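Local coordinates for hypothetical protein Rv2632c/MT2708 (Mycobacterium tuberculosis, PDB 2FGG) that is of unknown function and folds as a small three-stranded antiparallel sheet accompanied by one long helix, at residues 52-55 against 56-60. Numbering follows the deposited sequence.
Sequences VAQI and GDELA
The opening turn of the long helix 54-83 joins Gln-54 to Glu-58, one turn further on, through both backbone and side chains. Ala-53 sits at the N-cap position, and its carbonyl O accepts the first of three successive i to i+4 bonds, from Asp-57 N at 3.2 Å. Next, Glu-58 N reaches Gln-54 O at 2.9 Å in an almost straight bond (N-H...O 171°), and Leu-59 N takes Ile-55 O at 3.0 Å.

Over the second of these bonds runs a side-chain link of the same spacing. Gln-54 NE2 donates to Glu-58 OE1 at 3.1 Å, approaching the carboxylate oxygen from its syn side but well out of its plane, while the acceptor lies close to the plane of the amide. The two flat groups are well twisted against each other, 65° apart. Glu-58 places CG between its backbone N and carbonyl carbon (chi1 67°), which folds the chain back towards the helix start and lays CG 3.1 Å from Gln-54 O; from there the extended remainder carries OE1 to the amide.

In this fold the helix runs beside the three-stranded antiparallel sheet, and its first turns meet strand 24-32 through Asp-57 and Ala-60, both touching Thr-24. The Gln-54 to Glu-58 pair belongs to the exposed surface, whereas Gly-56 is buried. The modelled approach of the Asp-57 carboxylate to the cap residue, with CG 2.9 Å from Ala-53 O, is too close to be trusted, and the placing of this group is doubtful. Glu-19, a residue of like charge, has its OE1 near Asp-57 OD1.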
ATOM      1  N   VAL A  52       8.385  14.735 -16.031  1.00 71.70           N
ATOM      2  CA  VAL A  52       7.990  13.304 -15.819  1.00 70.21           C
ATOM      3  C   VAL A  52       7.847  12.742 -14.384  1.00 69.02           C
ATOM      4  O   VAL A  52       8.831  12.314 -13.808  1.00 69.33           O
ATOM      5  CB  VAL A  52       8.691  12.321 -16.870  1.00 70.30           C
ATOM      6  CG1 VAL A  52      10.215  12.269 -16.732  1.00 70.12           C
ATOM      7  CG2 VAL A  52       8.090  10.925 -16.835  1.00 70.92           C
ATOM      8  N   ALA A  53       6.642  12.622 -13.813  1.00 67.25           N
ATOM      9  CA  ALA A  53       5.333  12.315 -14.422  1.00 65.28           C
ATOM     10  C   ALA A  53       5.120  10.831 -14.115  1.00 63.85           C
ATOM     11  O   ALA A  53       4.501  10.487 -13.111  1.00 63.49           O
ATOM     12  CB  ALA A  53       5.257  12.602 -15.909  1.00 65.45           C
ATOM     13  N   GLN A  54       5.684   9.958 -14.944  1.00 61.92           N
ATOM     14  CA  GLN A  54       5.668   8.525 -14.681  1.00 60.06           C
ATOM     15  C   GLN A  54       6.591   8.178 -13.514  1.00 58.68           C
ATOM     16  O   GLN A  54       6.250   7.322 -12.700  1.00 58.28           O
ATOM     17  CB  GLN A  54       6.062   7.738 -15.931  1.00 60.21           C
ATOM     18  CG  GLN A  54       5.839   6.237 -15.830  1.00 60.53           C
ATOM     19  CD  GLN A  54       6.531   5.479 -16.941  1.00 61.79           C
ATOM     20  OE1 GLN A  54       6.181   5.617 -18.110  1.00 63.81           O
ATOM     21  NE2 GLN A  54       7.523   4.674 -16.584  1.00 62.53           N
ATOM     22  N   ILE A  55       7.744   8.850 -13.435  1.00 57.05           N
ATOM     23  CA  ILE A  55       8.705   8.647 -12.346  1.00 55.58           C
ATOM     24  C   ILE A  55       8.078   8.949 -10.981  1.00 54.96           C
ATOM     25  O   ILE A  55       8.136   8.119 -10.079  1.00 54.65           O
ATOM     26  CB  ILE A  55      10.009   9.467 -12.534  1.00 55.48           C
ATOM     27  CG1 ILE A  55      10.726   9.066 -13.823  1.00 55.02           C
ATOM     28  CG2 ILE A  55      10.941   9.267 -11.345  1.00 55.10           C
ATOM     29  CD1 ILE A  55      11.889   9.971 -14.203  1.00 55.29           C
ATOM     30  N   GLY A  56       7.471  10.124 -10.840  1.00 54.23           N
ATOM     31  CA  GLY A  56       6.792  10.497  -9.603  1.00 53.78           C
ATOM     32  C   GLY A  56       5.656   9.561  -9.218  1.00 53.59           C
ATOM     33  O   GLY A  56       5.506   9.214  -8.051  1.00 53.38           O
ATOM     34  N   ASP A  57       4.863   9.153 -10.209  1.00 53.62           N
ATOM     35  CA  ASP A  57       3.731   8.246 -10.008  1.00 53.69           C
ATOM     36  C   ASP A  57       4.176   6.879  -9.537  1.00 53.63           C
ATOM     37  O   ASP A  57       3.683   6.380  -8.528  1.00 54.33           O
ATOM     38  CB  ASP A  57       2.930   8.068 -11.302  1.00 53.92           C
ATOM     39  CG  ASP A  57       2.212   9.322 -11.730  1.00 54.33           C
ATOM     40  OD1 ASP A  57       2.276  10.348 -11.015  1.00 55.17           O
ATOM     41  OD2 ASP A  57       1.595   9.283 -12.813  1.00 55.39           O
ATOM     42  N   GLU A  58       5.101   6.267 -10.267  1.00 53.28           N
ATOM     43  CA  GLU A  58       5.578   4.927  -9.914  1.00 52.92           C
ATOM     44  C   GLU A  58       6.346   4.874  -8.585  1.00 52.81           C
ATOM     45  O   GLU A  58       6.301   3.865  -7.883  1.00 53.43           O
ATOM     46  CB  GLU A  58       6.394   4.309 -11.058  1.00 52.82           C
ATOM     47  CG  GLU A  58       7.716   4.994 -11.357  1.00 51.69           C
ATOM     48  CD  GLU A  58       8.276   4.648 -12.715  1.00 50.82           C
ATOM     49  OE1 GLU A  58       7.586   3.991 -13.515  1.00 52.56           O
ATOM     50  OE2 GLU A  58       9.412   5.052 -13.001  1.00 49.91           O
ATOM     51  N   LEU A  59       7.046   5.950  -8.236  1.00 52.29           N
ATOM     52  CA  LEU A  59       7.707   6.033  -6.936  1.00 51.77           C
ATOM     53  C   LEU A  59       6.695   6.166  -5.802  1.00 52.12           C
ATOM     54  O   LEU A  59       6.870   5.578  -4.736  1.00 52.34           O
ATOM     55  CB  LEU A  59       8.702   7.195  -6.898  1.00 51.54           C
ATOM     56  CG  LEU A  59       9.516   7.436  -5.620  1.00 50.91           C
ATOM     57  CD1 LEU A  59      10.135   6.157  -5.085  1.00 49.81           C
ATOM     58  CD2 LEU A  59      10.592   8.487  -5.861  1.00 50.87           C
ATOM     59  N   ALA A  60       5.646   6.948  -6.027  1.00 52.44           N
ATOM     60  CA  ALA A  60       4.584   7.089  -5.050  1.00 52.81           C
ATOM     61  C   ALA A  60       3.872   5.761  -4.857  1.00 53.25           C
ATOM     62  O   ALA A  60       3.608   5.367  -3.731  1.00 54.17           O
ATOM     63  CB  ALA A  60       3.609   8.150  -5.469  1.00 52.53           C
TER